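PDB 2CU5: conserved Hypothetical Protein TT1486 from Thermus thermophilus, which is of uncharacterised function but belongs to the UPF0047 (YjbQ) family and may act as a secondary thiamine-phosphate synthase. Local coordinates for residues T41-P53 with L105-D117. Sequence-based numbering, arbitrary orientation.
Sequences TTCGLTVQEGADP and LGRWQQVFLAEFD
Phe112 lies opposite Thr46 in an antiparallel pair of strands, 43-48 and 110-115, and its ring runs along the neighbouring strand toward Gly50. Its CB sits 4.0 Å from Thr46 CG2. With CG anti to its own carbonyl carbon (chi1 -69°), the ring leans over the partner strand: CD2 passes the backbone N of Gln48, CE2 comes within 3.5 Å of Gln48 O, and CZ ends 3.7 Å from Gly50 CA. Gln48 O and Gly50 CA both meet the ring at its edge. Beneath it, Thr46 and Phe112 exchange two backbone hydrogen bonds, flanked by equivalent couples at Gly44-Ala114 and Gln48-Gln110. Val47 and Val111 point to the other side of the sheet with Leu45 and Leu113, where strand 93-99 of the larger, five-stranded sheet packs on Leu45 and both valines. Val47 CG1 also rests 3.5 Å from NE2 of Gln109, whose side chain is extended and whose amide is held at both ends: OE1 accepts from Gly106 N at 2.7 Å, while NE2 donates to a water bound to Val47 O and, directly, to Val38 O of the second subunit. Beyond the sheet, where strand 43-48 ends and strand 110-115 begins, Ala51 CB abuts the Trp108 indole edge, 3.5 Å from CE3. At the other extreme the Glu115 chain bends at chi2 (62°); its OE2 accepts from Asp117 N, and OE1 forms a salt bridge with Arg122 and a hydrogen bond with Thr11. Gln48 OE1 and NE2 hydrogen-bond to His84 ND1 and Thr41 O of the second subunit, so this three-stranded antiparallel sheet, with 43-48 at one edge and 110-115 in its centre, both packs on the larger sheet and helps form the trimer interface.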
loop_
_atom_site.group_PDB
_atom_site.type_symbol
_atom_site.label_atom_id
_atom_site.label_comp_id
_atom_site.label_asym_id
_atom_site.label_seq_id
_atom_site.Cartn_x
_atom_site.Cartn_y
_atom_site.Cartn_z
ATOM N N THR A 41 -5.897 12.109 -5.337
ATOM C CA THR A 41 -5.814 11.967 -3.886
ATOM C C THR A 41 -7.116 11.509 -3.232
ATOM O O THR A 41 -7.170 11.345 -2.012
ATOM C CB THR A 41 -5.400 13.294 -3.225
ATOM O OG1 THR A 41 -6.389 14.293 -3.511
ATOM C CG2 THR A 41 -4.049 13.755 -3.758
ATOM N N THR A 42 -8.160 11.305 -4.032
ATOM C CA THR A 42 -9.445 10.871 -3.493
ATOM C C THR A 42 -9.998 9.587 -4.111
ATOM O O THR A 42 -11.205 9.348 -4.116
ATOM C CB THR A 42 -10.500 12.003 -3.584
ATOM O OG1 THR A 42 -10.565 12.511 -4.922
ATOM C CG2 THR A 42 -10.126 13.134 -2.634
ATOM N N CYS A 43 -9.095 8.771 -4.645
ATOM C CA CYS A 43 -9.441 7.469 -5.208
ATOM C C CYS A 43 -8.187 6.612 -5.050
ATOM O O CYS A 43 -7.123 7.127 -4.703
ATOM C CB CYS A 43 -9.859 7.574 -6.684
ATOM S SG CYS A 43 -8.558 8.032 -7.851
ATOM N N GLY A 44 -8.306 5.307 -5.272
ATOM C CA GLY A 44 -7.140 4.451 -5.128
ATOM C C GLY A 44 -7.115 3.284 -6.094
ATOM O O GLY A 44 -8.001 3.137 -6.932
ATOM N N LEU A 45 -6.075 2.463 -5.982
ATOM C CA LEU A 45 -5.921 1.280 -6.822
ATOM C C LEU A 45 -5.737 0.090 -5.900
ATOM O O LEU A 45 -4.980 0.159 -4.934
ATOM C CB LEU A 45 -4.693 1.404 -7.727
ATOM C CG LEU A 45 -4.771 2.415 -8.869
ATOM C CD1 LEU A 45 -3.403 2.547 -9.522
ATOM C CD2 LEU A 45 -5.830 1.966 -9.875
ATOM N N THR A 46 -6.421 -1.005 -6.200
ATOM C CA THR A 46 -6.315 -2.189 -5.372
ATOM C C THR A 46 -6.561 -3.434 -6.202
ATOM O O THR A 46 -7.145 -3.371 -7.292
ATOM C CB THR A 46 -7.355 -2.155 -4.212
ATOM O OG1 THR A 46 -7.141 -3.265 -3.332
ATOM C CG2 THR A 46 -8.769 -2.234 -4.760
ATOM N N VAL A 47 -6.082 -4.561 -5.694
ATOM C CA VAL A 47 -6.301 -5.842 -6.343
ATOM C C VAL A 47 -7.205 -6.603 -5.378
ATOM O O VAL A 47 -6.820 -6.869 -4.240
ATOM C CB VAL A 47 -4.992 -6.637 -6.531
ATOM C CG1 VAL A 47 -5.316 -8.017 -7.075
ATOM C CG2 VAL A 47 -4.052 -5.897 -7.491
ATOM N N GLN A 48 -8.409 -6.938 -5.823
ATOM C CA GLN A 48 -9.351 -7.647 -4.972
ATOM C C GLN A 48 -10.268 -8.575 -5.753
ATOM O O GLN A 48 -10.087 -8.777 -6.952
ATOM C CB GLN A 48 -10.176 -6.646 -4.157
ATOM C CG GLN A 48 -9.675 -6.474 -2.728
ATOM C CD GLN A 48 -9.717 -7.781 -1.961
ATOM O OE1 GLN A 48 -10.700 -8.518 -2.032
ATOM N NE2 GLN A 48 -8.657 -8.072 -1.219
ATOM N N GLU A 49 -11.257 -9.142 -5.070
ATOM C CA GLU A 49 -12.173 -10.071 -5.714
ATOM C C GLU A 49 -13.398 -9.409 -6.333
ATOM O O GLU A 49 -14.069 -8.593 -5.697
ATOM C CB GLU A 49 -12.637 -11.133 -4.715
ATOM C CG GLU A 49 -13.331 -12.302 -5.387
ATOM C CD GLU A 49 -14.044 -13.214 -4.418
ATOM O OE1 GLU A 49 -13.488 -13.511 -3.339
ATOM O OE2 GLU A 49 -15.164 -13.645 -4.748
ATOM N N GLY A 50 -13.688 -9.777 -7.577
ATOM C CA GLY A 50 -14.847 -9.236 -8.259
ATOM C C GLY A 50 -15.890 -10.307 -8.532
ATOM O O GLY A 50 -17.068 -9.996 -8.720
ATOM N N ALA A 51 -15.466 -11.568 -8.544
ATOM C CA ALA A 51 -16.376 -12.682 -8.821
ATOM C C ALA A 51 -17.650 -12.596 -7.991
ATOM O O ALA A 51 -18.749 -12.791 -8.507
ATOM C CB ALA A 51 -15.678 -14.004 -8.577
ATOM N N ASP A 52 -17.504 -12.322 -6.699
ATOM C CA ASP A 52 -18.669 -12.174 -5.834
ATOM C C ASP A 52 -18.849 -10.677 -5.595
ATOM O O ASP A 52 -18.020 -10.043 -4.944
ATOM C CB ASP A 52 -18.456 -12.892 -4.503
ATOM C CG ASP A 52 -19.671 -12.807 -3.602
ATOM O OD1 ASP A 52 -20.567 -11.986 -3.899
ATOM O OD2 ASP A 52 -19.726 -13.550 -2.598
ATOM N N PRO A 53 -19.942 -10.095 -6.118
ATOM C CA PRO A 53 -20.242 -8.665 -5.976
ATOM C C PRO A 53 -20.295 -8.158 -4.535
ATOM O O PRO A 53 -20.032 -6.986 -4.272
ATOM C CB PRO A 53 -21.603 -8.524 -6.668
ATOM C CG PRO A 53 -21.614 -9.642 -7.651
ATOM C CD PRO A 53 -21.013 -10.775 -6.864
ATOM N N LEU A 105 -2.670 -12.952 -12.567
ATOM C CA LEU A 105 -3.346 -12.763 -11.292
ATOM C C LEU A 105 -3.866 -14.065 -10.709
ATOM O O LEU A 105 -3.947 -15.080 -11.405
ATOM C CB LEU A 105 -4.526 -11.812 -11.497
ATOM C CG LEU A 105 -4.185 -10.475 -12.157
ATOM C CD1 LEU A 105 -5.457 -9.739 -12.547
ATOM C CD2 LEU A 105 -3.348 -9.650 -11.191
ATOM N N GLY A 106 -4.231 -14.021 -9.431
ATOM C CA GLY A 106 -4.774 -15.194 -8.775
ATOM C C GLY A 106 -6.146 -15.487 -9.348
ATOM O O GLY A 106 -6.725 -14.659 -10.057
ATOM N N ARG A 107 -6.675 -16.662 -9.038
ATOM C CA ARG A 107 -7.972 -17.080 -9.545
ATOM C C ARG A 107 -9.138 -16.161 -9.171
ATOM O O ARG A 107 -10.143 -16.114 -9.882
ATOM C CB ARG A 107 -8.269 -18.509 -9.077
ATOM C CG ARG A 107 -9.586 -19.051 -9.587
ATOM C CD ARG A 107 -9.967 -20.365 -8.924
ATOM N NE ARG A 107 -9.061 -21.458 -9.262
ATOM C CZ ARG A 107 -9.300 -22.733 -8.971
ATOM N NH1 ARG A 107 -10.418 -23.069 -8.337
ATOM N NH2 ARG A 107 -8.425 -23.673 -9.308
ATOM N N TRP A 108 -9.012 -15.427 -8.069
ATOM C CA TRP A 108 -10.090 -14.535 -7.642
ATOM C C TRP A 108 -9.690 -13.070 -7.582
ATOM O O TRP A 108 -10.287 -12.296 -6.831
ATOM C CB TRP A 108 -10.611 -14.959 -6.270
ATOM C CG TRP A 108 -11.028 -16.387 -6.221
ATOM C CD1 TRP A 108 -10.303 -17.437 -5.736
ATOM C CD2 TRP A 108 -12.255 -16.936 -6.712
ATOM N NE1 TRP A 108 -11.003 -18.609 -5.896
ATOM C CE2 TRP A 108 -12.205 -18.331 -6.493
ATOM C CE3 TRP A 108 -13.391 -16.386 -7.318
ATOM C CZ2 TRP A 108 -13.252 -19.186 -6.860
ATOM C CZ3 TRP A 108 -14.434 -17.238 -7.683
ATOM C CH2 TRP A 108 -14.354 -18.623 -7.451
ATOM N N GLN A 109 -8.694 -12.684 -8.374
ATOM C CA GLN A 109 -8.224 -11.302 -8.375
ATOM C C GLN A 109 -8.549 -10.520 -9.638
ATOM O O GLN A 109 -8.536 -11.059 -10.743
ATOM C CB GLN A 109 -6.706 -11.246 -8.173
ATOM C CG GLN A 109 -6.194 -11.705 -6.819
ATOM C CD GLN A 109 -4.681 -11.604 -6.747
ATOM O OE1 GLN A 109 -3.982 -12.072 -7.646
ATOM N NE2 GLN A 109 -4.167 -10.992 -5.682
ATOM N N GLN A 110 -8.835 -9.236 -9.446
ATOM C CA GLN A 110 -9.130 -8.302 -10.525
ATOM C C GLN A 110 -8.537 -6.959 -10.097
ATOM O O GLN A 110 -8.407 -6.685 -8.900
ATOM C CB GLN A 110 -10.644 -8.167 -10.734
ATOM C CG GLN A 110 -11.301 -9.385 -11.364
ATOM C CD GLN A 110 -10.973 -9.534 -12.841
ATOM O OE1 GLN A 110 -11.578 -8.883 -13.689
ATOM N NE2 GLN A 110 -9.998 -10.384 -13.152
ATOM N N VAL A 111 -8.158 -6.130 -11.066
ATOM C CA VAL A 111 -7.590 -4.823 -10.756
ATOM C C VAL A 111 -8.710 -3.793 -10.708
ATOM O O VAL A 111 -9.477 -3.656 -11.662
ATOM C CB VAL A 111 -6.546 -4.402 -11.815
ATOM C CG1 VAL A 111 -5.936 -3.061 -11.447
ATOM C CG2 VAL A 111 -5.471 -5.464 -11.914
ATOM N N PHE A 112 -8.804 -3.074 -9.591
ATOM C CA PHE A 112 -9.856 -2.081 -9.408
ATOM C C PHE A 112 -9.395 -0.658 -9.169
ATOM O O PHE A 112 -8.388 -0.411 -8.504
ATOM C CB PHE A 112 -10.741 -2.451 -8.212
ATOM C CG PHE A 112 -11.582 -3.667 -8.419
ATOM C CD1 PHE A 112 -12.745 -3.607 -9.181
ATOM C CD2 PHE A 112 -11.224 -4.875 -7.833
ATOM C CE1 PHE A 112 -13.547 -4.739 -9.355
ATOM C CE2 PHE A 112 -12.009 -6.006 -7.999
ATOM C CZ PHE A 112 -13.177 -5.940 -8.762
ATOM N N LEU A 113 -10.150 0.280 -9.730
ATOM C CA LEU A 113 -9.896 1.685 -9.481
ATOM C C LEU A 113 -10.935 1.938 -8.387
ATOM O O LEU A 113 -12.134 1.883 -8.639
ATOM C CB LEU A 113 -10.207 2.546 -10.705
ATOM C CG LEU A 113 -9.750 4.008 -10.576
ATOM C CD1 LEU A 113 -10.014 4.736 -11.883
ATOM C CD2 LEU A 113 -10.477 4.700 -9.425
ATOM N N ALA A 114 -10.475 2.185 -7.169
ATOM C CA ALA A 114 -11.380 2.418 -6.052
ATOM C C ALA A 114 -11.766 3.888 -5.954
ATOM O O ALA A 114 -10.996 4.699 -5.457
ATOM C CB ALA A 114 -10.715 1.955 -4.751
ATOM N N GLU A 115 -12.966 4.220 -6.423
ATOM C CA GLU A 115 -13.453 5.597 -6.386
ATOM C C GLU A 115 -14.171 5.908 -5.075
ATOM O O GLU A 115 -15.130 5.228 -4.718
ATOM C CB GLU A 115 -14.419 5.856 -7.544
ATOM C CG GLU A 115 -14.989 7.265 -7.533
ATOM C CD GLU A 115 -13.913 8.324 -7.687
ATOM O OE1 GLU A 115 -13.606 8.700 -8.840
ATOM O OE2 GLU A 115 -13.360 8.775 -6.656
ATOM N N PHE A 116 -13.717 6.945 -4.379
ATOM C CA PHE A 116 -14.331 7.337 -3.112
ATOM C C PHE A 116 -14.955 8.732 -3.177
ATOM O O PHE A 116 -15.608 9.164 -2.227
ATOM C CB PHE A 116 -13.290 7.302 -1.989
ATOM C CG PHE A 116 -12.542 5.999 -1.894
ATOM C CD1 PHE A 116 -13.219 4.809 -1.655
ATOM C CD2 PHE A 116 -11.157 5.968 -2.036
ATOM C CE1 PHE A 116 -12.530 3.601 -1.554
ATOM C CE2 PHE A 116 -10.456 4.767 -1.938
ATOM C CZ PHE A 116 -11.143 3.584 -1.697
ATOM N N ASP A 117 -14.760 9.441 -4.287
ATOM C CA ASP A 117 -15.328 10.781 -4.414
ATOM C C ASP A 117 -15.703 11.151 -5.848
ATOM O O ASP A 117 -15.224 12.148 -6.386
ATOM C CB ASP A 117 -14.353 11.815 -3.838
ATOM C CG ASP A 117 -14.946 13.215 -3.785
ATOM O OD1 ASP A 117 -16.155 13.339 -3.498
ATOM O OD2 ASP A 117 -14.205 14.190 -4.020
HETATM O O HOH W 1 -5.853 -9.567 -4.000
#